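Local atomic coordinates of lipase (Acinetobacter baumannii, PDB entry 4OPM), a protein that is a putative lipase of the alpha/beta hydrolase fold and probably hydrolyses the ester bonds of triacylglycerols. Residues S169-F174 and A195-M200; Q23-K28 and Y36-S41; K138-V143 and A235-L240. All coordinates share one frame; numbering follows the deposited sequence. Where two conformers were deposited one is given.

Contact 1: S169-F174 and A195-M200; sequences SKKGDF and AQEKLM
E197 reaches from one helix to the start of another and takes hold of its backbone. Its chain is extended, with CG anti to the backbone N (chi1 177°). This carries the carboxylate to the first turn of helix 173-181. There OE2 accepts two N-H groups. F174 N lies 3.0 Å from E197 OE2, in a nearly straight bond to the anti lone pair. G172 N lies 2.9 Å from the same OE2 but comes from above the carboxylate plane, and that bond is more bent. The negative charge thus sits at the positive end of the helix dipole, which should favour the ionised form. The other oxygen, OE1, rests against K171, 3.6 Å from its CA.

F174 and E197 pass each other head to tail, with F174 CB 3.7 Å from E197 CB. The phenyl ring, swung anti to its backbone N, then lies against Q196, E197 and M200 of helix 190-220. The side chain of selenomethionine M200 runs roughly perpendicular to that of F174 and sets SE over one ring face, 3.9 Å from the centroid of the F174 ring. This is a Met-aromatic contact. Q196 CG approaches F174 CE2 obliquely at 3.7 Å.

Around the turn, D173 OD2 accepts S169 N and K170 N, and D173 OD1 forms a salt bridge with K170 NZ. V168 packs on D173, E197 and M200.

G172 is the N-cap residue of helix 173-181, and K170 to D173 form a type II turn. Both helices belong to the helical insertion between strands 137-143 and 237-242, a usual place for the cap of alpha/beta hydrolases.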
ATOM      1  N   SER A 169      19.271   1.760  -4.531  1.00 24.85           N
ATOM      2  CA  SER A 169      20.461   1.994  -3.708  0.50 25.86           C
ATOM      3  C   SER A 169      21.441   2.979  -4.347  1.00 31.58           C
ATOM      4  O   SER A 169      22.336   3.491  -3.660  1.00 32.87           O
ATOM      5  CB  SER A 169      21.186   0.671  -3.464  0.50 29.46           C
ATOM      6  OG  SER A 169      20.293  -0.383  -3.144  0.50 37.14           O
ATOM      7  N   LYS A 170      21.326   3.201  -5.664  1.00 27.72           N
ATOM      8  CA  LYS A 170      22.246   4.093  -6.374  1.00 28.55           C
ATOM      9  C   LYS A 170      21.505   4.838  -7.486  1.00 31.90           C
ATOM     10  O   LYS A 170      20.424   4.404  -7.883  1.00 29.57           O
ATOM     11  CB  LYS A 170      23.450   3.295  -6.938  1.00 32.78           C
ATOM     12  CG  LYS A 170      23.088   2.267  -8.009  1.00 45.44           C
ATOM     13  CD  LYS A 170      24.275   1.406  -8.415  1.00 54.28           C
ATOM     14  CE  LYS A 170      23.977   0.564  -9.638  1.00 63.92           C
ATOM     15  NZ  LYS A 170      22.962  -0.493  -9.369  1.00 71.68           N
ATOM     16  N   LYS A 171      22.093   5.942  -7.990  1.00 29.74           N
ATOM     17  CA  LYS A 171      21.505   6.741  -9.072  1.00 30.00           C
ATOM     18  C   LYS A 171      21.223   5.859 -10.294  1.00 31.96           C
ATOM     19  O   LYS A 171      22.050   5.014 -10.663  1.00 31.12           O
ATOM     20  CB  LYS A 171      22.414   7.921  -9.453  1.00 34.46           C
ATOM     21  CG  LYS A 171      22.364   9.081  -8.465  1.00 53.17           C
ATOM     22  CD  LYS A 171      23.309  10.207  -8.868  1.00 63.26           C
ATOM     23  CE  LYS A 171      23.440  11.252  -7.785  1.00 77.21           C
ATOM     24  NZ  LYS A 171      24.590  12.165  -8.028  1.00 89.02           N
ATOM     25  N   GLY A 172      20.033   6.032 -10.860  1.00 26.13           N
ATOM     26  CA  GLY A 172      19.577   5.263 -12.011  1.00 25.50           C
ATOM     27  C   GLY A 172      18.700   4.085 -11.637  1.00 28.22           C
ATOM     28  O   GLY A 172      17.977   3.569 -12.494  1.00 28.40           O
ATOM     29  N   ASP A 173      18.740   3.649 -10.356  1.00 23.64           N
ATOM     30  CA  ASP A 173      17.920   2.516  -9.906  1.00 22.25           C
ATOM     31  C   ASP A 173      16.417   2.819  -9.922  1.00 25.22           C
ATOM     32  O   ASP A 173      15.633   1.905 -10.171  1.00 23.79           O
ATOM     33  CB  ASP A 173      18.310   2.050  -8.505  1.00 22.92           C
ATOM     34  CG  ASP A 173      19.617   1.278  -8.402  1.00 31.00           C
ATOM     35  OD1 ASP A 173      20.254   1.021  -9.461  1.00 30.74           O
ATOM     36  OD2 ASP A 173      20.006   0.934  -7.269  1.00 31.49           O
ATOM     37  N   PHE A 174      16.010   4.074  -9.645  1.00 21.69           N
ATOM     38  CA  PHE A 174      14.584   4.413  -9.610  1.00 21.42           C
ATOM     39  C   PHE A 174      13.954   4.251 -10.997  1.00 23.14           C
ATOM     40  O   PHE A 174      12.864   3.687 -11.083  1.00 20.80           O
ATOM     41  CB  PHE A 174      14.345   5.813  -9.042  1.00 23.31           C
ATOM     42  CG  PHE A 174      12.904   6.153  -8.722  1.00 25.38           C
ATOM     43  CD1 PHE A 174      12.012   5.169  -8.297  1.00 28.84           C
ATOM     44  CD2 PHE A 174      12.457   7.468  -8.778  1.00 27.36           C
ATOM     45  CE1 PHE A 174      10.683   5.491  -7.993  1.00 29.63           C
ATOM     46  CE2 PHE A 174      11.129   7.789  -8.475  1.00 29.81           C
ATOM     47  CZ  PHE A 174      10.253   6.799  -8.084  1.00 28.41           C
ATOM     48  N   ALA A 195      14.892  13.590  -6.958  1.00 19.59           N
ATOM     49  CA  ALA A 195      14.622  13.905  -5.552  1.00 19.14           C
ATOM     50  C   ALA A 195      13.987  12.700  -4.852  1.00 21.65           C
ATOM     51  O   ALA A 195      14.420  12.346  -3.756  1.00 20.92           O
ATOM     52  CB  ALA A 195      13.711  15.116  -5.451  1.00 19.23           C
ATOM     53  N   GLN A 196      13.001  12.042  -5.502  1.00 18.87           N
ATOM     54  CA  GLN A 196      12.356  10.855  -4.928  1.00 18.23           C
ATOM     55  C   GLN A 196      13.367   9.707  -4.801  1.00 21.07           C
ATOM     56  O   GLN A 196      13.411   9.041  -3.760  1.00 21.23           O
ATOM     57  CB  GLN A 196      11.129  10.419  -5.760  1.00 18.98           C
ATOM     58  CG  GLN A 196      10.343   9.236  -5.149  1.00 26.35           C
ATOM     59  CD  GLN A 196       9.942   9.448  -3.706  1.00 44.17           C
ATOM     60  OE1 GLN A 196       9.347  10.468  -3.345  1.00 43.33           O
ATOM     61  NE2 GLN A 196      10.253   8.480  -2.852  1.00 42.28           N
ATOM     62  N   GLU A 197      14.195   9.505  -5.839  1.00 18.45           N
ATOM     63  CA  GLU A 197      15.227   8.456  -5.838  1.00 18.32           C
ATOM     64  C   GLU A 197      16.169   8.611  -4.642  1.00 22.22           C
ATOM     65  O   GLU A 197      16.485   7.618  -3.978  1.00 21.67           O
ATOM     66  CB  GLU A 197      16.019   8.501  -7.144  1.00 19.89           C
ATOM     67  CG  GLU A 197      17.159   7.498  -7.226  1.00 23.34           C
ATOM     68  CD  GLU A 197      17.825   7.520  -8.584  1.00 31.15           C
ATOM     69  OE1 GLU A 197      18.441   8.554  -8.927  1.00 32.54           O
ATOM     70  OE2 GLU A 197      17.671   6.530  -9.333  1.00 25.99           O
ATOM     71  N   LYS A 198      16.618   9.858  -4.367  1.00 19.92           N
ATOM     72  CA  LYS A 198      17.513  10.141  -3.239  1.00 20.41           C
ATOM     73  C   LYS A 198      16.880   9.731  -1.897  1.00 23.73           C
ATOM     74  O   LYS A 198      17.565   9.117  -1.089  1.00 24.66           O
ATOM     75  CB  LYS A 198      17.920  11.626  -3.220  1.00 22.23           C
ATOM     76  CG  LYS A 198      18.921  12.010  -2.121  1.00 25.23           C
ATOM     77  CD  LYS A 198      20.221  11.190  -2.164  1.00 36.07           C
ATOM     78  CE  LYS A 198      21.307  11.776  -1.294  1.00 55.48           C
ATOM     79  NZ  LYS A 198      20.968  11.736   0.157  1.00 69.03           N
ATOM     80  N   LEU A 199      15.572   9.995  -1.699  1.00 20.68           N
ATOM     81  CA  LEU A 199      14.853   9.615  -0.469  1.00 21.07           C
ATOM     82  C   LEU A 199      14.812   8.096  -0.320  1.00 23.60           C
ATOM     83  O   LEU A 199      15.018   7.572   0.773  1.00 23.62           O
ATOM     84  CB  LEU A 199      13.427  10.190  -0.450  1.00 20.89           C
ATOM     85  CG  LEU A 199      13.321  11.730  -0.388  1.00 26.23           C
ATOM     86  CD1 LEU A 199      11.891  12.190  -0.647  1.00 26.05           C
ATOM     87  CD2 LEU A 199      13.812  12.262   0.940  1.00 28.96           C
HETATM   88  N   MSE A 200      14.597   7.393  -1.442  1.00 18.34           N
HETATM   89  CA  MSE A 200      14.571   5.932  -1.431  1.00 16.31           C
HETATM   90  C   MSE A 200      15.968   5.350  -1.125  1.00 23.04           C
HETATM   91  O   MSE A 200      16.072   4.418  -0.314  1.00 21.98           O
HETATM   92  CB  MSE A 200      14.028   5.429  -2.757  1.00 16.95           C
HETATM   93  CG  MSE A 200      12.590   5.855  -3.003  1.00 20.44           C
HETATM   94 SE   MSE A 200      11.983   5.204  -4.697  0.75 24.78          SE
HETATM   95  CE  MSE A 200      11.575   3.337  -4.137  1.00 22.44           C
TER

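Contact 2: Q23-K28 and Y36-S41; sequences QSKSLK and YSEGGS
Y36 offers one face of its ring to K25 across the hairpin. Its chi1 of 65° puts CG in the crowded position between the backbone N and the carbonyl carbon. K25 CB then stands over that face, 3.8 Å from the centroid of the Y36 ring, in a CH-pi contact. L27 CB adds an apolar touch at Y36 CE1. The phenol OH is joined by a water to the carbonyl O of S26.

From CB the K25 chain runs on, extended, towards E38. NZ forms a salt bridge with E38 OE1 at 2.9 Å, coming from above the carboxylate plane. E38 OE2 has a second partner, H72 NE2, so the carboxylate is held at both oxygens.

Q23 with E38 and K25 with Y36 are antiparallel hydrogen-bonded pairs. K25 N to Y36 O, at 2.8 Å, is one of their four backbone bonds. S24 and S37 form the non-hydrogen-bonded pair between them, and their hydroxyls on the other face both bond R57 NH1.

Strand 22-29 is one of the two edge strands of the sheet. Strand 32-39 lies between it and strand 72-76, to which S37 and G39 bond, while F104 of helix 94-107 meets the Y36 ring edge-to-face.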
ATOM      1  N   GLN A  23      -3.505  16.422   5.754  1.00 17.78           N
ATOM      2  CA  GLN A  23      -2.526  17.113   6.581  1.00 18.76           C
ATOM      3  C   GLN A  23      -1.598  16.061   7.202  1.00 20.66           C
ATOM      4  O   GLN A  23      -2.001  14.906   7.365  1.00 20.17           O
ATOM      5  CB  GLN A  23      -3.168  18.037   7.624  1.00 22.11           C
ATOM      6  CG  GLN A  23      -3.894  17.355   8.767  1.00 31.34           C
ATOM      7  CD  GLN A  23      -4.442  18.405   9.713  1.00 46.98           C
ATOM      8  OE1 GLN A  23      -3.701  19.148  10.355  1.00 42.95           O
ATOM      9  NE2 GLN A  23      -5.752  18.523   9.787  1.00 36.11           N
ATOM     10  N   SER A  24      -0.350  16.451   7.487  1.00 16.49           N
ATOM     11  CA  SER A  24       0.650  15.557   8.061  1.00 16.20           C
ATOM     12  C   SER A  24       0.572  15.610   9.563  1.00 20.77           C
ATOM     13  O   SER A  24       0.472  16.691  10.154  1.00 20.89           O
ATOM     14  CB  SER A  24       2.053  15.906   7.573  1.00 18.27           C
ATOM     15  OG  SER A  24       2.146  15.700   6.171  1.00 19.35           O
ATOM     16  N   LYS A  25       0.550  14.424  10.179  1.00 17.67           N
ATOM     17  CA  LYS A  25       0.455  14.269  11.623  1.00 18.59           C
ATOM     18  C   LYS A  25       1.507  13.279  12.097  1.00 21.40           C
ATOM     19  O   LYS A  25       2.104  12.553  11.289  1.00 20.58           O
ATOM     20  CB  LYS A  25      -0.967  13.827  12.026  1.00 21.85           C
ATOM     21  CG  LYS A  25      -1.995  14.959  11.843  1.00 26.69           C
ATOM     22  CD  LYS A  25      -3.225  14.804  12.674  1.00 33.85           C
ATOM     23  CE  LYS A  25      -4.207  15.915  12.375  1.00 40.57           C
ATOM     24  NZ  LYS A  25      -5.517  15.681  13.036  1.00 42.57           N
ATOM     25  N   SER A  26       1.751  13.285  13.412  1.00 18.36           N
ATOM     26  CA  SER A  26       2.729  12.416  14.050  0.60 18.91           C
ATOM     27  C   SER A  26       2.134  11.819  15.322  1.00 22.33           C
ATOM     28  O   SER A  26       1.403  12.514  16.036  1.00 21.52           O
ATOM     29  CB  SER A  26       3.998  13.207  14.363  0.60 24.20           C
ATOM     30  OG  SER A  26       4.976  12.425  15.026  0.60 30.47           O
ATOM     31  N   LEU A  27       2.447  10.562  15.618  1.00 19.87           N
ATOM     32  CA  LEU A  27       1.943   9.934  16.833  1.00 20.40           C
ATOM     33  C   LEU A  27       2.953   8.922  17.369  1.00 23.70           C
ATOM     34  O   LEU A  27       3.355   8.009  16.642  1.00 22.59           O
ATOM     35  CB  LEU A  27       0.578   9.260  16.551  1.00 20.56           C
ATOM     36  CG  LEU A  27      -0.149   8.608  17.748  1.00 26.13           C
ATOM     37  CD1 LEU A  27      -0.588   9.659  18.780  1.00 27.22           C
ATOM     38  CD2 LEU A  27      -1.349   7.823  17.271  1.00 28.98           C
ATOM     39  N   LYS A  28       3.375   9.096  18.630  1.00 21.44           N
ATOM     40  CA  LYS A  28       4.305   8.144  19.233  1.00 21.82           C
ATOM     41  C   LYS A  28       3.486   7.029  19.872  1.00 25.52           C
ATOM     42  O   LYS A  28       2.574   7.287  20.665  1.00 25.93           O
ATOM     43  CB  LYS A  28       5.266   8.816  20.225  1.00 25.49           C
ATOM     44  CG  LYS A  28       6.359   7.860  20.735  1.00 36.67           C
ATOM     45  CD  LYS A  28       7.288   8.529  21.728  1.00 46.23           C
ATOM     46  CE  LYS A  28       8.209   7.544  22.419  1.00 55.91           C
ATOM     47  NZ  LYS A  28       9.326   7.101  21.541  1.00 63.39           N
ATOM     48  N   TYR A  36       1.922  10.115   9.536  1.00 16.60           N
ATOM     49  CA  TYR A  36       0.738   9.732   8.767  1.00 16.05           C
ATOM     50  C   TYR A  36       0.013  10.945   8.230  1.00 19.83           C
ATOM     51  O   TYR A  36       0.151  12.051   8.771  1.00 19.52           O
ATOM     52  CB  TYR A  36      -0.240   8.854   9.582  1.00 17.06           C
ATOM     53  CG  TYR A  36      -0.884   9.517  10.785  1.00 18.37           C
ATOM     54  CD1 TYR A  36      -0.191   9.648  11.988  1.00 20.95           C
ATOM     55  CD2 TYR A  36      -2.226   9.907  10.758  1.00 19.12           C
ATOM     56  CE1 TYR A  36      -0.796  10.207  13.115  1.00 22.53           C
ATOM     57  CE2 TYR A  36      -2.837  10.478  11.876  1.00 20.48           C
ATOM     58  CZ  TYR A  36      -2.117  10.619  13.055  1.00 24.15           C
ATOM     59  OH  TYR A  36      -2.692  11.158  14.180  1.00 23.74           O
ATOM     60  N   SER A  37      -0.727  10.729   7.136  1.00 15.71           N
ATOM     61  CA  SER A  37      -1.593  11.740   6.545  1.00 14.56           C
ATOM     62  C   SER A  37      -2.994  11.508   7.045  1.00 19.43           C
ATOM     63  O   SER A  37      -3.403  10.353   7.250  1.00 18.54           O
ATOM     64  CB  SER A  37      -1.570  11.655   5.017  1.00 15.68           C
ATOM     65  OG  SER A  37      -0.277  11.908   4.516  1.00 19.37           O
ATOM     66  N   GLU A  38      -3.734  12.595   7.257  1.00 17.37           N
ATOM     67  CA  GLU A  38      -5.116  12.502   7.702  1.00 16.88           C
ATOM     68  C   GLU A  38      -5.948  13.539   6.979  1.00 19.86           C
ATOM     69  O   GLU A  38      -5.524  14.692   6.861  1.00 19.05           O
ATOM     70  CB  GLU A  38      -5.218  12.677   9.224  1.00 18.63           C
ATOM     71  CG  GLU A  38      -6.643  12.620   9.761  1.00 23.61           C
ATOM     72  CD  GLU A  38      -6.797  12.687  11.268  1.00 33.75           C
ATOM     73  OE1 GLU A  38      -5.800  12.980  11.963  1.00 29.61           O
ATOM     74  OE2 GLU A  38      -7.930  12.476  11.752  1.00 29.13           O
ATOM     75  N   GLY A  39      -7.119  13.121   6.523  1.00 18.20           N
ATOM     76  CA  GLY A  39      -8.064  14.005   5.845  1.00 18.27           C
ATOM     77  C   GLY A  39      -9.511  13.616   6.064  1.00 22.69           C
ATOM     78  O   GLY A  39      -9.811  12.514   6.543  1.00 21.49           O
ATOM     79  N   GLY A  40     -10.402  14.550   5.749  1.00 21.49           N
ATOM     80  CA  GLY A  40     -11.837  14.356   5.905  1.00 21.51           C
ATOM     81  C   GLY A  40     -12.348  14.520   7.327  1.00 25.52           C
ATOM     82  O   GLY A  40     -11.568  14.642   8.281  1.00 24.69           O
ATOM     83  N   SER A  41     -13.673  14.516   7.472  1.00 23.14           N
ATOM     84  CA  SER A  41     -14.338  14.692   8.758  1.00 24.16           C
ATOM     85  C   SER A  41     -14.325  13.407   9.581  1.00 30.02           C
ATOM     86  O   SER A  41     -14.562  12.324   9.044  1.00 28.64           O
ATOM     87  CB  SER A  41     -15.781  15.148   8.547  1.00 26.29           C
ATOM     88  OG  SER A  41     -16.457  15.300   9.784  1.00 33.58           O
TER
HETATM   89  O   HOH W   1      -1.410  12.799  16.050  1.00 27.26           O

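Contact 3: K138-V143 and A235-L240; sequences KSLFLV and APTLIL
F141 and L238 both carry CG anti to the backbone N (chi1 178° and -179°), which sends their side chains side by side in the same direction. L238 CD2 stands off the ring plane of F141 near the rim, 3.6 Å from F141 CE1. V143 CG2 of the same strand covers the opposite face, near its rim. L240 CB comes to the ring edge, 3.7 Å from F141 CE1.

The other sheet face holds L140, L142, T237 and I239. L140 and T237 point the same way, with L140 CB 3.5 Å from T237 OG1. That hydroxyl turns back and donates to the carbonyl O of A235, in the loop before the strand. T237 CG2 touches L142 CD1.

The strands run parallel and only 9° apart. They are neighbours in the central sheet of the alpha/beta hydrolase fold, although many helical residues separate them in the sequence. The backbone bonds alternate: L140 N to P236 O, L238 N to L140 O, L142 N to L238 O at 2.8 Å, and L240 N to L142 O. Ahead of the paired residues, P236 CD packs 3.3 Å from K138 O.

Helices cover both faces. L140 and L142 pack on helix 121-132. F141 and L238 face helix 281-298, where Y288 stacks on the F141 ring. S139 OG bonds H115 ND1 of strand 114-119, and K138 NZ forms a salt bridge with E296.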
ATOM      1  N   LYS A 138     -14.150  -3.577   8.316  1.00 20.45           N
ATOM      2  CA  LYS A 138     -15.449  -3.365   7.659  1.00 19.51           C
ATOM      3  C   LYS A 138     -15.417  -3.822   6.203  1.00 22.34           C
ATOM      4  O   LYS A 138     -16.433  -4.274   5.685  1.00 21.23           O
ATOM      5  CB  LYS A 138     -15.848  -1.886   7.738  1.00 21.54           C
ATOM      6  CG  LYS A 138     -17.337  -1.628   7.519  1.00 27.75           C
ATOM      7  CD  LYS A 138     -17.674  -0.179   7.798  1.00 37.52           C
ATOM      8  CE  LYS A 138     -19.144   0.031   8.019  1.00 46.72           C
ATOM      9  NZ  LYS A 138     -19.422   1.401   8.528  1.00 58.21           N
ATOM     10  N   SER A 139     -14.272  -3.643   5.535  1.00 18.58           N
ATOM     11  CA  SER A 139     -14.104  -4.028   4.131  1.00 17.96           C
ATOM     12  C   SER A 139     -12.637  -4.086   3.809  1.00 20.11           C
ATOM     13  O   SER A 139     -11.813  -3.512   4.532  1.00 18.67           O
ATOM     14  CB  SER A 139     -14.812  -3.041   3.192  1.00 18.26           C
ATOM     15  OG  SER A 139     -14.071  -1.840   3.031  1.00 18.22           O
ATOM     16  N   LEU A 140     -12.323  -4.757   2.701  1.00 16.85           N
ATOM     17  CA  LEU A 140     -10.955  -4.913   2.234  0.70 16.68           C
ATOM     18  C   LEU A 140     -10.854  -4.535   0.753  1.00 19.58           C
ATOM     19  O   LEU A 140     -11.685  -4.962  -0.048  1.00 19.01           O
ATOM     20  CB  LEU A 140     -10.556  -6.378   2.457  0.70 17.65           C
ATOM     21  CG  LEU A 140      -9.084  -6.728   2.649  0.70 22.94           C
ATOM     22  CD1 LEU A 140      -8.506  -6.079   3.928  0.70 24.18           C
ATOM     23  CD2 LEU A 140      -8.926  -8.236   2.770  0.70 22.01           C
ATOM     24  N   PHE A 141      -9.846  -3.736   0.395  1.00 16.13           N
ATOM     25  CA  PHE A 141      -9.631  -3.361  -0.994  1.00 14.60           C
ATOM     26  C   PHE A 141      -8.201  -3.743  -1.316  1.00 18.98           C
ATOM     27  O   PHE A 141      -7.267  -3.203  -0.725  1.00 19.49           O
ATOM     28  CB  PHE A 141      -9.927  -1.876  -1.257  1.00 15.33           C
ATOM     29  CG  PHE A 141      -9.674  -1.379  -2.668  1.00 15.70           C
ATOM     30  CD1 PHE A 141      -9.821  -2.229  -3.766  1.00 17.43           C
ATOM     31  CD2 PHE A 141      -9.342  -0.047  -2.904  1.00 18.40           C
ATOM     32  CE1 PHE A 141      -9.602  -1.761  -5.068  1.00 18.39           C
ATOM     33  CE2 PHE A 141      -9.149   0.426  -4.203  1.00 19.96           C
ATOM     34  CZ  PHE A 141      -9.284  -0.429  -5.279  1.00 17.87           C
ATOM     35  N   LEU A 142      -8.037  -4.746  -2.175  1.00 15.17           N
ATOM     36  CA  LEU A 142      -6.724  -5.266  -2.519  1.00 14.86           C
ATOM     37  C   LEU A 142      -6.317  -4.803  -3.901  1.00 17.23           C
ATOM     38  O   LEU A 142      -6.945  -5.167  -4.890  1.00 17.02           O
ATOM     39  CB  LEU A 142      -6.717  -6.800  -2.436  1.00 15.01           C
ATOM     40  CG  LEU A 142      -7.092  -7.415  -1.064  1.00 19.64           C
ATOM     41  CD1 LEU A 142      -7.221  -8.942  -1.149  1.00 18.85           C
ATOM     42  CD2 LEU A 142      -6.080  -7.017   0.027  1.00 21.14           C
ATOM     43  N   VAL A 143      -5.249  -4.014  -3.961  1.00 13.33           N
ATOM     44  CA  VAL A 143      -4.735  -3.489  -5.223  1.00 13.70           C
ATOM     45  C   VAL A 143      -3.401  -4.178  -5.516  1.00 16.53           C
ATOM     46  O   VAL A 143      -2.406  -3.855  -4.868  1.00 17.87           O
ATOM     47  CB  VAL A 143      -4.595  -1.936  -5.211  1.00 16.39           C
ATOM     48  CG1 VAL A 143      -4.181  -1.423  -6.596  1.00 14.83           C
ATOM     49  CG2 VAL A 143      -5.885  -1.249  -4.733  1.00 16.41           C
ATOM     50  N   ALA A 235     -14.653 -10.405   5.490  1.00 21.56           N
ATOM     51  CA  ALA A 235     -14.858  -9.011   5.071  1.00 20.95           C
ATOM     52  C   ALA A 235     -15.245  -8.903   3.582  1.00 22.43           C
ATOM     53  O   ALA A 235     -14.646  -9.604   2.746  1.00 19.61           O
ATOM     54  CB  ALA A 235     -13.594  -8.197   5.320  1.00 21.98           C
ATOM     55  N   PRO A 236     -16.248  -8.053   3.224  1.00 20.19           N
ATOM     56  CA  PRO A 236     -16.519  -7.821   1.790  1.00 19.60           C
ATOM     57  C   PRO A 236     -15.239  -7.274   1.159  1.00 22.41           C
ATOM     58  O   PRO A 236     -14.592  -6.401   1.752  1.00 19.59           O
ATOM     59  CB  PRO A 236     -17.672  -6.812   1.785  1.00 21.66           C
ATOM     60  CG  PRO A 236     -17.614  -6.150   3.103  1.00 26.34           C
ATOM     61  CD  PRO A 236     -17.039  -7.145   4.079  1.00 22.34           C
ATOM     62  N   THR A 237     -14.827  -7.843   0.014  1.00 20.07           N
ATOM     63  CA  THR A 237     -13.532  -7.503  -0.576  1.00 19.24           C
ATOM     64  C   THR A 237     -13.650  -7.114  -2.047  1.00 21.17           C
ATOM     65  O   THR A 237     -14.345  -7.769  -2.833  1.00 19.66           O
ATOM     66  CB  THR A 237     -12.560  -8.703  -0.384  1.00 24.43           C
ATOM     67  OG1 THR A 237     -12.445  -9.008   1.012  1.00 23.11           O
ATOM     68  CG2 THR A 237     -11.160  -8.452  -0.962  1.00 20.98           C
ATOM     69  N   LEU A 238     -12.936  -6.045  -2.401  1.00 16.39           N
ATOM     70  CA  LEU A 238     -12.786  -5.556  -3.752  1.00 15.85           C
ATOM     71  C   LEU A 238     -11.349  -5.842  -4.173  1.00 19.42           C
ATOM     72  O   LEU A 238     -10.418  -5.559  -3.414  1.00 18.20           O
ATOM     73  CB  LEU A 238     -13.119  -4.051  -3.841  1.00 15.31           C
ATOM     74  CG  LEU A 238     -13.018  -3.402  -5.234  1.00 18.50           C
ATOM     75  CD1 LEU A 238     -14.044  -4.008  -6.209  1.00 18.73           C
ATOM     76  CD2 LEU A 238     -13.222  -1.898  -5.145  1.00 17.90           C
ATOM     77  N   ILE A 239     -11.175  -6.429  -5.357  1.00 16.42           N
ATOM     78  CA  ILE A 239      -9.847  -6.764  -5.887  1.00 15.19           C
ATOM     79  C   ILE A 239      -9.664  -5.998  -7.162  1.00 17.77           C
ATOM     80  O   ILE A 239     -10.514  -6.080  -8.045  1.00 17.70           O
ATOM     81  CB  ILE A 239      -9.688  -8.302  -6.124  1.00 17.42           C
ATOM     82  CG1 ILE A 239      -9.916  -9.118  -4.828  1.00 16.66           C
ATOM     83  CG2 ILE A 239      -8.331  -8.662  -6.781  1.00 18.38           C
ATOM     84  CD1 ILE A 239     -10.382 -10.571  -5.097  1.00 17.64           C
ATOM     85  N   LEU A 240      -8.539  -5.301  -7.294  1.00 16.19           N
ATOM     86  CA  LEU A 240      -8.246  -4.562  -8.521  1.00 16.08           C
ATOM     87  C   LEU A 240      -6.800  -4.842  -8.926  1.00 18.69           C
ATOM     88  O   LEU A 240      -5.911  -4.869  -8.082  1.00 17.01           O
ATOM     89  CB  LEU A 240      -8.520  -3.057  -8.355  1.00 15.93           C
ATOM     90  CG  LEU A 240      -8.453  -2.220  -9.632  1.00 20.37           C
ATOM     91  CD1 LEU A 240      -9.472  -1.089  -9.603  1.00 19.66           C
ATOM     92  CD2 LEU A 240      -7.042  -1.663  -9.850  1.00 21.37           C
TER

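Overall arrangement
Along the chain contact 2 closes first, as the N-terminal hairpin. Contact 3 then opens, and contact 1 is nested inside the loop it closes. Contacts 2 and 3 belong to one mixed sheet, their centres about 23 Å apart. Contact 2 pairs the two strands at one border. Contact 3 joins strands 137-143 and 237-242 towards the other. Contact 1 lies in the helices inserted between those two strands, its centre about 32 Å from that of contact 3 and about 26 Å from that of contact 2. None touches another. The sheet forms the core, and a long helical excursion leaves it and returns next door. This is consistent with a hydrolase core carrying a cap.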